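Catalase A (Saccharomyces cerevisiae, PDB 1A4E) probably breaks down the hydrogen peroxide made by peroxisomal oxidases into water and oxygen, working as a homotetramer with heme as its cofactor. Local coordinates at residues W126-T131 with V217-D222; P258-Y263 with I299-N304; S364-P369 with N377-F382; A370-P375 with E385-A390. All coordinates share one frame; numbering follows the deposited sequence.

Overall arrangement
Contacts 1 and 2 belong to one antiparallel sheet and lie 11 Å apart between centres. Their strands 212-221 and 259-267 are neighbours, joined by a probable backbone hydrogen bond from Tyr263 N to His218 O (2.8 Å). Contact 1 reaches the heme and azide directly, whereas Leu301 of contact 2 has its side chain about 12 Å from a heme. Contacts 3 and 4 sit in the long loop between helix 332-348 and strand 411-418. Their segments alternate along the chain, their centres are 9 Å apart, and both touch a second subunit; contact 4 also meets a third. The centres of contacts 1 and 3 are 32 Å apart, separating the heme-side core from the loop at the subunit interfaces.

Contact 1 (W126-T131 with V217-D222); sequences WVYNNT and VHIKTD. With HEM (protoporphyrin IX containing Fe), chain I; AZI (azide ion), chain H.
Tyr128 and Val217 meet at about a right angle, and the tyrosine can be followed outward atom by atom. With chi1 at -62°, its CG stands anti to the carbonyl carbon, which sends the ring toward strand 212-221. CB and CG carry a ring that has Trp126 CB over one face, toward the rim; contact with 217-222 starts at CD2, 3.7 Å from Ile219 CD1. CE2 touches that same methyl and also approaches Val217 CB at 3.9 Å. The tip goes furthest: Tyr128 OH lies 3.3 Å from Val217 CB and packs against both valine methyls. The same oxygen sits 3.2 Å above the Trp126 ring plane, toward its rim, so it touches both an indole face and the valine. Trp126 adds CE3, which packs on Ile219 CD1, while Val217 CG1 lies over one face of the indole.

No hydrogen bond joins the segments. The strand axes approach to 9.4 Å and cross at 67°, evidence of side-chain packing between non-neighbouring strands of the curled antiparallel sheet, the catalase beta-barrel. Trp205 of strand 203-206 touches both Trp126 and Val217.

Residues alternating with these point to the heme. Val127 CG1 packs 3.6 Å from heme C2D. Asn129, an active-site residue, brings ND2 to the azide, a weak but straight hydrogen bond to N3 (3.4 Å, 170°). The azide's other end binds the heme iron through N1 at 2.1 Å, and active-site His56 also hydrogen-bonds the ion through NE2.

Contact 2 (P258-Y263 with I299-N304); sequences PSWTVY and IVLNEN
Ile299 pairs with Trp260 through two backbone hydrogen bonds. Its N gives to Trp260 O at 3.0 Å, and its O takes Trp260 N at 2.9 Å, in the carbonyl plane. That carbonyl oxygen also lies at the edge of the Trp260 ring, close to CE3. On the side chain, Ile299 CG1 and CD1 pack on Val262 CG2, with CG1 at 4.0 Å.

Val300 stands opposite Ser259 in a non-hydrogen-bonded pair whose CA atoms are 4.3 Å apart. Its CG2 touches Ser259 CB, while the serine OG turns to Asp222. Leu301 then donates N to Pro258 O, a 3.0 Å bond with an N-H...O angle of 168°. Its CB rests on Pro258 CG, and CD1 comes 3.8 Å from Trp260 CZ3, a contact permitted by chi1 of -63°, which sets CG beside the backbone N. The indole NE1 is taken by Met195 O. At Asn302 and Glu303 the strand forms a classic beta bulge facing Phe63 of strand 59-68.

The axes, 4.8 Å apart and at 162°, identify neighbouring antiparallel strands, a pairing that belongs to the beta-barrel core of the catalase fold.

Contact 3 (S364-P369 with N377-F382); sequences SKFFNP and NVNGNF
Phe382 packs its ring into the corner formed by Phe366 and Phe367, and the three phenyl groups are turned very differently against one another. Phe367 presents its edge to a face of Phe382: the planes stand at 88°, the centroids are 5.4 Å apart, and Phe367 CD1 lies 3.9 Å above the Phe382 plane, toward the rim. This is a T-shaped pair. Phe366 is set obliquely, at 56°. Here the roles are changed, since it is Phe382 CZ that hangs over a face of Phe366, 3.6 Å from CE2.

Phe382 has CG anti to its carbonyl carbon (chi1 -59°) and is directed at 364-369, whereas Phe366 and Phe367 both extend with CG anti to the backbone N. The Phe382 ring also meets the backbone: Phe366 O lies at its edge, near the plane, 3.4 Å from CE1, and Asn368 O, at an oblique approach, comes 3.2 Å from CE2.

Asn379 ND2 approaches the edge of Phe366 at CD2 (4.1 Å), its amide plane nearly parallel to the ring. The same amide uses OD1 to accept from Asn381 N at 3.1 Å, an Asx turn that bends the chain just ahead of Phe382. On the partner side, Asn368 ND2 and Phe367 N bond to Thr9 of a second subunit, and Phe366 packs on its Asn10. The arrangement is thus an aromatic cluster within an irregular loop, lying at a subunit interface of the catalase tetramer.

Contact 4 (A370-P375 with E385-A390); sequences AIRDGP and EPTYLA
Bends at chi2 (-66°) and chi3 (-83°) fold the Arg372 chain so that its guanidinium meets the backbone of 385-387. The end of the group grips one oxygen with two nitrogens: NH1 reaches Glu385 O at 3.0 Å and NH2 reaches it at 2.9 Å. Glu385 O lies close to the guanidinium plane. The two donors come from the same face of the carbonyl plane, NH2 tilted slightly from it and NH1 well above it. NH1 also makes a weak bond to Pro386 O, with an N-H...O angle of 123°.

Thr387 contributes its methyl: CG2 sits over one face of the guanidinium, 3.8 Å from NH1. Ala370 CA passes 3.9 Å from Thr387 O, which itself accepts from His147 of a third subunit. The carboxylate of Glu385 leads away, forming salt bridges with Lys393 and with Arg6 of the second subunit.

NH1 has a further acceptor in Pro369 O, and NH2 a weak one in Asn381 O. The acceptors of NH1 and NH2 named here are all backbone carbonyls, whose dipoles would probably help to stabilise the buried positive charge while linking segments 370-375 and 385-390, neither of which has regular secondary structure.

Contact 1 (W126-T131 with V217-D222)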
# COMPACT_ATOMS: atom_id res chain seq x y z
N TRP B 126 -4.59 -18.87 -19.89
CA TRP B 126 -5.89 -19.48 -20.13
C TRP B 126 -6.53 -19.61 -18.75
O TRP B 126 -6.35 -20.57 -17.99
CB TRP B 126 -5.73 -20.86 -20.80
CG TRP B 126 -5.49 -20.87 -22.32
CD1 TRP B 126 -5.39 -19.72 -23.07
CD2 TRP B 126 -5.32 -22.00 -23.08
NE1 TRP B 126 -5.15 -20.11 -24.29
CE2 TRP B 126 -5.10 -21.45 -24.35
CE3 TRP B 126 -5.32 -23.38 -22.89
CZ2 TRP B 126 -4.86 -22.28 -25.45
CZ3 TRP B 126 -5.09 -24.21 -23.99
CH2 TRP B 126 -4.86 -23.67 -25.26
N VAL B 127 -7.26 -18.55 -18.41
CA VAL B 127 -7.93 -18.43 -17.12
C VAL B 127 -9.33 -19.01 -17.28
O VAL B 127 -10.32 -18.34 -17.59
CB VAL B 127 -7.96 -16.93 -16.70
CG1 VAL B 127 -8.38 -16.84 -15.25
CG2 VAL B 127 -6.58 -16.29 -16.83
N TYR B 128 -9.38 -20.33 -17.08
CA TYR B 128 -10.58 -21.14 -17.28
C TYR B 128 -11.18 -21.67 -16.01
O TYR B 128 -10.52 -21.71 -14.98
CB TYR B 128 -10.24 -22.34 -18.12
CG TYR B 128 -9.75 -22.10 -19.54
CD1 TYR B 128 -9.66 -20.82 -20.10
CD2 TYR B 128 -9.41 -23.22 -20.29
CE1 TYR B 128 -9.23 -20.66 -21.41
CE2 TYR B 128 -8.98 -23.07 -21.61
CZ TYR B 128 -8.91 -21.79 -22.16
OH TYR B 128 -8.51 -21.65 -23.46
N ASN B 129 -12.44 -22.11 -16.05
CA ASN B 129 -13.06 -22.82 -14.93
C ASN B 129 -13.30 -24.27 -15.31
O ASN B 129 -13.08 -24.65 -16.47
CB ASN B 129 -14.38 -22.18 -14.52
CG ASN B 129 -14.21 -21.05 -13.52
OD1 ASN B 129 -13.25 -21.04 -12.75
ND2 ASN B 129 -15.10 -20.07 -13.50
N ASN B 130 -13.74 -25.11 -14.36
CA ASN B 130 -13.99 -26.50 -14.67
C ASN B 130 -15.43 -26.79 -15.12
O ASN B 130 -15.93 -27.91 -15.06
CB ASN B 130 -13.63 -27.33 -13.45
CG ASN B 130 -14.66 -27.33 -12.34
OD1 ASN B 130 -14.72 -28.28 -11.57
ND2 ASN B 130 -15.49 -26.29 -12.21
N THR B 131 -16.10 -25.73 -15.56
CA THR B 131 -17.45 -25.80 -16.07
C THR B 131 -17.52 -25.14 -17.44
O THR B 131 -16.77 -24.19 -17.69
CB THR B 131 -18.38 -25.13 -15.03
OG1 THR B 131 -19.66 -25.07 -15.65
CG2 THR B 131 -17.93 -23.75 -14.55
N VAL B 217 -12.44 -23.75 -26.00
CA VAL B 217 -11.40 -24.71 -25.64
C VAL B 217 -11.85 -25.67 -24.54
O VAL B 217 -12.53 -25.30 -23.58
CB VAL B 217 -10.13 -23.93 -25.22
CG1 VAL B 217 -8.96 -24.88 -25.08
CG2 VAL B 217 -9.75 -22.89 -26.28
N HIS B 218 -11.49 -26.94 -24.73
CA HIS B 218 -11.82 -28.02 -23.81
C HIS B 218 -10.53 -28.69 -23.37
O HIS B 218 -9.74 -29.13 -24.20
CB HIS B 218 -12.72 -29.07 -24.49
CG HIS B 218 -14.09 -28.56 -24.90
ND1 HIS B 218 -15.25 -28.83 -24.31
CD2 HIS B 218 -14.32 -27.71 -25.94
CE1 HIS B 218 -16.18 -28.17 -24.96
NE2 HIS B 218 -15.61 -27.50 -25.94
N ILE B 219 -10.29 -28.77 -22.06
CA ILE B 219 -9.10 -29.39 -21.52
C ILE B 219 -9.63 -30.60 -20.75
O ILE B 219 -10.10 -30.51 -19.61
CB ILE B 219 -8.36 -28.36 -20.61
CG1 ILE B 219 -7.99 -27.10 -21.39
CG2 ILE B 219 -7.08 -29.00 -20.10
CD1 ILE B 219 -7.14 -26.08 -20.62
N LYS B 220 -9.58 -31.75 -21.41
CA LYS B 220 -10.15 -32.99 -20.88
C LYS B 220 -9.18 -33.84 -20.08
O LYS B 220 -8.12 -34.20 -20.58
CB LYS B 220 -10.69 -33.82 -22.04
CG LYS B 220 -11.71 -33.16 -22.94
CD LYS B 220 -12.98 -32.85 -22.18
CE LYS B 220 -14.20 -33.05 -23.06
NZ LYS B 220 -14.25 -34.41 -23.58
N THR B 221 -9.54 -34.22 -18.85
CA THR B 221 -8.66 -35.04 -18.04
C THR B 221 -8.44 -36.46 -18.55
O THR B 221 -9.38 -37.21 -18.85
CB THR B 221 -9.20 -35.07 -16.59
OG1 THR B 221 -8.35 -35.98 -15.90
CG2 THR B 221 -10.65 -35.48 -16.44
N ASP B 222 -7.16 -36.82 -18.66
CA ASP B 222 -6.79 -38.17 -19.05
C ASP B 222 -6.92 -39.16 -17.91
O ASP B 222 -6.85 -40.37 -18.14
CB ASP B 222 -5.35 -38.19 -19.56
CG ASP B 222 -5.10 -37.29 -20.77
OD1 ASP B 222 -6.03 -36.92 -21.49
OD2 ASP B 222 -3.95 -36.94 -20.98
CHA HEM I . -10.00 -14.99 -10.53
CHB HEM I . -12.69 -11.27 -11.93
CHC HEM I . -15.46 -14.24 -14.46
CHD HEM I . -12.16 -17.70 -13.89
C1A HEM I . -10.60 -13.74 -10.56
C2A HEM I . -10.02 -12.56 -9.95
C3A HEM I . -10.73 -11.50 -10.42
C4A HEM I . -11.75 -12.04 -11.28
CMA HEM I . -10.46 -10.02 -10.17
CAA HEM I . -8.81 -12.52 -9.04
CBA HEM I . -7.61 -12.06 -9.84
CGA HEM I . -6.33 -11.94 -9.05
O1A HEM I . -6.30 -11.34 -7.98
O2A HEM I . -5.33 -12.46 -9.54
C1B HEM I . -13.67 -11.76 -12.77
C2B HEM I . -14.71 -10.94 -13.34
C3B HEM I . -15.57 -11.79 -13.99
C4B HEM I . -15.01 -13.12 -13.80
CMB HEM I . -14.77 -9.42 -13.19
CAB HEM I . -16.76 -11.54 -14.68
CBB HEM I . -17.28 -10.24 -15.14
C1C HEM I . -14.78 -15.45 -14.55
C2C HEM I . -15.12 -16.48 -15.50
C3C HEM I . -14.16 -17.44 -15.40
C4C HEM I . -13.24 -16.98 -14.37
CMC HEM I . -16.31 -16.43 -16.46
CAC HEM I . -14.01 -18.60 -16.15
CBC HEM I . -13.86 -18.60 -17.59
C1D HEM I . -11.29 -17.27 -12.90
C2D HEM I . -10.19 -18.04 -12.39
C3D HEM I . -9.61 -17.29 -11.44
C4D HEM I . -10.34 -16.06 -11.36
CMD HEM I . -9.74 -19.42 -12.86
CAD HEM I . -8.44 -17.69 -10.56
CBD HEM I . -7.08 -17.35 -11.12
CGD HEM I . -5.99 -17.85 -10.19
O1D HEM I . -5.91 -19.05 -9.97
O2D HEM I . -5.22 -17.05 -9.68
NA HEM I . -11.65 -13.40 -11.40
NB HEM I . -13.84 -13.09 -13.07
NC HEM I . -13.61 -15.73 -13.89
ND HEM I . -11.37 -16.04 -12.28
FE HEM I . -12.64 -14.58 -12.63
N1 AZI H . -13.87 -15.11 -11.01
N2 AZI H . -14.49 -16.35 -11.12
N3 AZI H . -15.12 -17.59 -11.23

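Contact 2 (P258-Y263 with I299-N304)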
# COMPACT_ATOMS: atom_id res chain seq x y z
N PRO B 258 -0.31 -35.90 -13.65
CA PRO B 258 -1.61 -35.73 -14.28
C PRO B 258 -1.52 -35.08 -15.65
O PRO B 258 -0.73 -34.16 -15.86
CB PRO B 258 -2.39 -34.91 -13.27
CG PRO B 258 -1.32 -34.05 -12.63
CD PRO B 258 -0.18 -35.05 -12.47
N SER B 259 -2.29 -35.59 -16.61
CA SER B 259 -2.31 -34.95 -17.91
C SER B 259 -3.74 -34.73 -18.39
O SER B 259 -4.71 -35.32 -17.92
CB SER B 259 -1.54 -35.80 -18.92
OG SER B 259 -2.01 -37.14 -18.96
N TRP B 260 -3.85 -33.78 -19.31
CA TRP B 260 -5.11 -33.38 -19.89
C TRP B 260 -4.88 -33.28 -21.39
O TRP B 260 -3.79 -32.94 -21.85
CB TRP B 260 -5.54 -32.01 -19.36
CG TRP B 260 -6.00 -31.95 -17.91
CD1 TRP B 260 -7.33 -31.94 -17.61
CD2 TRP B 260 -5.21 -31.91 -16.78
NE1 TRP B 260 -7.41 -31.92 -16.30
CE2 TRP B 260 -6.18 -31.90 -15.77
CE3 TRP B 260 -3.85 -31.90 -16.44
CZ2 TRP B 260 -5.83 -31.87 -14.42
CZ3 TRP B 260 -3.49 -31.87 -15.10
CH2 TRP B 260 -4.47 -31.86 -14.10
N THR B 261 -5.89 -33.63 -22.21
CA THR B 261 -5.80 -33.45 -23.65
C THR B 261 -6.60 -32.20 -23.98
O THR B 261 -7.72 -32.02 -23.52
CB THR B 261 -6.39 -34.68 -24.36
OG1 THR B 261 -5.65 -35.80 -23.93
CG2 THR B 261 -6.27 -34.60 -25.87
N VAL B 262 -6.00 -31.30 -24.77
CA VAL B 262 -6.62 -30.05 -25.17
C VAL B 262 -7.29 -30.20 -26.54
O VAL B 262 -6.69 -30.67 -27.50
CB VAL B 262 -5.53 -28.95 -25.20
CG1 VAL B 262 -6.15 -27.61 -25.55
CG2 VAL B 262 -4.87 -28.85 -23.84
N TYR B 263 -8.54 -29.77 -26.63
CA TYR B 263 -9.32 -29.80 -27.86
C TYR B 263 -9.95 -28.44 -28.07
O TYR B 263 -10.04 -27.65 -27.13
CB TYR B 263 -10.50 -30.77 -27.82
CG TYR B 263 -10.18 -32.22 -27.56
CD1 TYR B 263 -10.14 -32.70 -26.24
CD2 TYR B 263 -9.93 -33.08 -28.63
CE1 TYR B 263 -9.85 -34.04 -26.00
CE2 TYR B 263 -9.64 -34.43 -28.39
CZ TYR B 263 -9.59 -34.89 -27.07
OH TYR B 263 -9.28 -36.21 -26.84
N ILE B 299 -1.44 -31.10 -21.77
CA ILE B 299 -0.87 -30.38 -20.64
C ILE B 299 -0.48 -31.47 -19.64
O ILE B 299 -1.33 -32.26 -19.23
CB ILE B 299 -1.91 -29.40 -20.03
CG1 ILE B 299 -2.13 -28.24 -21.01
CG2 ILE B 299 -1.42 -28.89 -18.67
CD1 ILE B 299 -3.22 -27.24 -20.58
N VAL B 300 0.80 -31.59 -19.29
CA VAL B 300 1.27 -32.52 -18.27
C VAL B 300 1.79 -31.68 -17.11
O VAL B 300 2.52 -30.71 -17.32
CB VAL B 300 2.42 -33.42 -18.80
CG1 VAL B 300 2.82 -34.44 -17.74
CG2 VAL B 300 1.99 -34.14 -20.06
N LEU B 301 1.39 -31.97 -15.87
CA LEU B 301 1.94 -31.27 -14.72
C LEU B 301 2.87 -32.25 -14.02
O LEU B 301 2.45 -33.27 -13.48
CB LEU B 301 0.81 -30.82 -13.79
CG LEU B 301 -0.21 -29.82 -14.34
CD1 LEU B 301 -1.20 -29.52 -13.25
CD2 LEU B 301 0.46 -28.53 -14.79
N ASN B 302 4.16 -31.93 -14.05
CA ASN B 302 5.18 -32.84 -13.56
C ASN B 302 6.18 -32.27 -12.55
O ASN B 302 7.20 -32.91 -12.27
CB ASN B 302 5.94 -33.38 -14.77
CG ASN B 302 6.72 -32.35 -15.57
OD1 ASN B 302 6.66 -31.13 -15.36
ND2 ASN B 302 7.48 -32.84 -16.54
N GLU B 303 5.90 -31.08 -12.00
CA GLU B 303 6.82 -30.43 -11.09
C GLU B 303 6.10 -29.63 -10.02
O GLU B 303 5.27 -28.76 -10.30
CB GLU B 303 7.74 -29.51 -11.87
CG GLU B 303 8.92 -28.99 -11.07
CD GLU B 303 9.68 -27.86 -11.76
OE1 GLU B 303 10.00 -27.96 -12.94
OE2 GLU B 303 9.95 -26.86 -11.09
N ASN B 304 6.39 -29.95 -8.76
CA ASN B 304 5.86 -29.20 -7.64
C ASN B 304 6.61 -27.88 -7.42
O ASN B 304 7.82 -27.81 -7.68
CB ASN B 304 5.96 -30.05 -6.40
CG ASN B 304 4.84 -31.07 -6.31
OD1 ASN B 304 3.68 -30.80 -6.61
ND2 ASN B 304 5.18 -32.28 -5.86

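Contact 3 (S364-P369 with N377-F382)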
# COMPACT_ATOMS: atom_id res chain seq x y z
N SER B 364 10.29 -14.28 -23.53
CA SER B 364 10.10 -13.08 -24.34
C SER B 364 10.10 -11.91 -23.37
O SER B 364 9.05 -11.42 -22.95
CB SER B 364 8.76 -13.15 -25.07
OG SER B 364 8.44 -11.96 -25.80
N LYS B 365 11.31 -11.46 -23.04
CA LYS B 365 11.52 -10.40 -22.07
C LYS B 365 10.79 -9.09 -22.25
O LYS B 365 10.61 -8.58 -23.36
CB LYS B 365 13.00 -10.09 -21.98
CG LYS B 365 13.76 -10.95 -20.99
CD LYS B 365 15.21 -10.54 -21.17
CE LYS B 365 16.08 -10.82 -19.96
NZ LYS B 365 17.46 -10.47 -20.25
N PHE B 366 10.31 -8.60 -21.11
CA PHE B 366 9.65 -7.31 -21.05
C PHE B 366 10.63 -6.19 -21.38
O PHE B 366 11.69 -6.06 -20.76
CB PHE B 366 9.06 -7.16 -19.64
CG PHE B 366 8.81 -5.73 -19.14
CD1 PHE B 366 8.02 -4.84 -19.87
CD2 PHE B 366 9.42 -5.33 -17.95
CE1 PHE B 366 7.83 -3.54 -19.39
CE2 PHE B 366 9.23 -4.03 -17.48
CZ PHE B 366 8.43 -3.13 -18.21
N PHE B 367 10.29 -5.40 -22.38
CA PHE B 367 11.07 -4.23 -22.72
C PHE B 367 10.12 -3.19 -23.26
O PHE B 367 9.50 -3.36 -24.30
CB PHE B 367 12.14 -4.53 -23.79
CG PHE B 367 12.85 -3.26 -24.26
CD1 PHE B 367 13.43 -2.38 -23.33
CD2 PHE B 367 12.88 -2.95 -25.63
CE1 PHE B 367 14.02 -1.19 -23.77
CE2 PHE B 367 13.48 -1.76 -26.06
CZ PHE B 367 14.05 -0.88 -25.13
N ASN B 368 10.01 -2.09 -22.53
CA ASN B 368 9.20 -0.99 -22.98
C ASN B 368 9.79 0.27 -22.35
O ASN B 368 9.82 0.38 -21.12
CB ASN B 368 7.75 -1.18 -22.55
CG ASN B 368 6.83 -0.20 -23.25
OD1 ASN B 368 7.07 1.00 -23.27
ND2 ASN B 368 5.76 -0.71 -23.86
N PRO B 369 10.25 1.24 -23.15
CA PRO B 369 10.88 2.47 -22.70
C PRO B 369 10.05 3.32 -21.75
O PRO B 369 10.59 3.98 -20.87
CB PRO B 369 11.22 3.22 -23.96
CG PRO B 369 11.36 2.10 -24.95
CD PRO B 369 10.19 1.21 -24.61
N ASN B 377 10.85 -1.83 -8.03
CA ASN B 377 11.34 -2.05 -9.39
C ASN B 377 12.73 -2.63 -9.17
O ASN B 377 13.71 -1.93 -8.90
CB ASN B 377 11.39 -0.73 -10.14
CG ASN B 377 11.65 -0.92 -11.63
OD1 ASN B 377 12.58 -1.61 -12.04
ND2 ASN B 377 10.83 -0.29 -12.47
N VAL B 378 12.79 -3.95 -9.27
CA VAL B 378 13.99 -4.72 -8.96
C VAL B 378 14.80 -5.22 -10.13
O VAL B 378 15.87 -5.78 -9.90
CB VAL B 378 13.63 -5.94 -8.06
CG1 VAL B 378 13.09 -5.44 -6.73
CG2 VAL B 378 12.58 -6.83 -8.73
N ASN B 379 14.36 -5.06 -11.38
CA ASN B 379 15.13 -5.62 -12.50
C ASN B 379 16.11 -4.65 -13.14
O ASN B 379 16.66 -4.94 -14.19
CB ASN B 379 14.17 -6.15 -13.58
CG ASN B 379 13.36 -5.10 -14.32
OD1 ASN B 379 13.45 -3.90 -14.07
ND2 ASN B 379 12.53 -5.53 -15.27
N GLY B 380 16.34 -3.48 -12.52
CA GLY B 380 17.27 -2.50 -13.05
C GLY B 380 16.60 -1.30 -13.71
O GLY B 380 17.29 -0.33 -14.03
N ASN B 381 15.27 -1.36 -13.95
CA ASN B 381 14.49 -0.29 -14.57
C ASN B 381 15.05 0.21 -15.91
O ASN B 381 14.98 1.39 -16.27
CB ASN B 381 14.36 0.85 -13.55
CG ASN B 381 13.26 1.84 -13.86
OD1 ASN B 381 12.32 1.56 -14.60
ND2 ASN B 381 13.33 3.04 -13.30
N PHE B 382 15.61 -0.74 -16.67
CA PHE B 382 16.25 -0.55 -17.97
C PHE B 382 17.43 0.41 -17.98
O PHE B 382 17.85 0.89 -19.03
CB PHE B 382 15.23 -0.09 -19.03
CG PHE B 382 14.09 -1.08 -19.22
CD1 PHE B 382 14.36 -2.44 -19.40
CD2 PHE B 382 12.77 -0.62 -19.18
CE1 PHE B 382 13.31 -3.34 -19.53
CE2 PHE B 382 11.73 -1.53 -19.32
CZ PHE B 382 11.99 -2.89 -19.49

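Contact 4 (A370-P375 with E385-A390)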
# COMPACT_ATOMS: atom_id res chain seq x y z
N ALA B 370 8.73 3.29 -21.93
CA ALA B 370 7.83 4.12 -21.16
C ALA B 370 7.15 3.46 -19.97
O ALA B 370 6.41 4.12 -19.25
CB ALA B 370 6.76 4.66 -22.10
N ILE B 371 7.35 2.15 -19.74
CA ILE B 371 6.81 1.49 -18.55
C ILE B 371 8.00 1.42 -17.59
O ILE B 371 8.85 0.53 -17.65
CB ILE B 371 6.26 0.08 -18.94
CG1 ILE B 371 5.07 0.25 -19.89
CG2 ILE B 371 5.84 -0.69 -17.69
CD1 ILE B 371 4.45 -1.07 -20.40
N ARG B 372 8.08 2.45 -16.73
CA ARG B 372 9.20 2.63 -15.81
C ARG B 372 8.78 2.96 -14.38
O ARG B 372 7.62 3.27 -14.09
CB ARG B 372 10.11 3.77 -16.27
CG ARG B 372 10.58 3.73 -17.71
CD ARG B 372 11.50 2.56 -18.00
NE ARG B 372 12.88 2.83 -17.63
CZ ARG B 372 13.73 3.44 -18.46
NH1 ARG B 372 13.37 3.85 -19.68
NH2 ARG B 372 15.00 3.60 -18.09
N ASP B 373 9.78 2.88 -13.49
CA ASP B 373 9.69 3.24 -12.08
C ASP B 373 8.66 2.45 -11.28
O ASP B 373 8.46 1.26 -11.56
CB ASP B 373 9.41 4.76 -11.99
CG ASP B 373 10.40 5.71 -12.66
OD1 ASP B 373 11.46 5.27 -13.14
OD2 ASP B 373 10.12 6.90 -12.72
N GLY B 374 7.99 3.03 -10.28
CA GLY B 374 7.03 2.29 -9.48
C GLY B 374 7.74 1.61 -8.33
O GLY B 374 8.92 1.27 -8.44
N PRO B 375 7.07 1.38 -7.19
CA PRO B 375 7.65 0.67 -6.06
C PRO B 375 8.13 -0.74 -6.39
O PRO B 375 7.53 -1.44 -7.20
CB PRO B 375 6.56 0.70 -5.01
CG PRO B 375 5.28 0.89 -5.80
CD PRO B 375 5.72 1.83 -6.91
N GLU B 385 18.37 3.80 -20.27
CA GLU B 385 17.49 3.82 -21.45
C GLU B 385 16.52 4.99 -21.40
O GLU B 385 15.93 5.23 -20.35
CB GLU B 385 16.60 2.59 -21.55
CG GLU B 385 17.22 1.38 -22.21
CD GLU B 385 17.50 1.52 -23.69
OE1 GLU B 385 16.64 1.99 -24.44
OE2 GLU B 385 18.60 1.14 -24.10
N PRO B 386 16.35 5.77 -22.48
CA PRO B 386 15.33 6.80 -22.59
C PRO B 386 13.93 6.36 -22.17
O PRO B 386 13.48 5.24 -22.39
CB PRO B 386 15.43 7.24 -24.03
CG PRO B 386 16.92 7.15 -24.26
CD PRO B 386 17.26 5.81 -23.63
N THR B 387 13.23 7.29 -21.53
CA THR B 387 11.88 7.04 -21.07
C THR B 387 10.82 7.31 -22.14
O THR B 387 9.64 7.55 -21.86
CB THR B 387 11.66 7.89 -19.83
OG1 THR B 387 12.08 9.20 -20.19
CG2 THR B 387 12.38 7.37 -18.60
N TYR B 388 11.25 7.28 -23.40
CA TYR B 388 10.40 7.52 -24.55
C TYR B 388 11.13 6.93 -25.75
O TYR B 388 12.24 6.39 -25.63
CB TYR B 388 10.18 9.04 -24.73
CG TYR B 388 11.39 9.82 -25.24
CD1 TYR B 388 12.56 9.90 -24.48
CD2 TYR B 388 11.34 10.43 -26.50
CE1 TYR B 388 13.66 10.59 -24.97
CE2 TYR B 388 12.44 11.12 -27.00
CZ TYR B 388 13.59 11.19 -26.23
OH TYR B 388 14.70 11.85 -26.72
N LEU B 389 10.53 7.05 -26.94
CA LEU B 389 11.15 6.54 -28.15
C LEU B 389 12.07 7.59 -28.75
O LEU B 389 11.71 8.38 -29.63
CB LEU B 389 10.05 6.13 -29.13
CG LEU B 389 9.00 5.13 -28.62
CD1 LEU B 389 7.98 4.92 -29.71
CD2 LEU B 389 9.65 3.82 -28.21
N ALA B 390 13.31 7.59 -28.22
CA ALA B 390 14.35 8.51 -28.66
C ALA B 390 14.80 8.20 -30.07
O ALA B 390 14.99 7.03 -30.42
CB ALA B 390 15.55 8.41 -27.73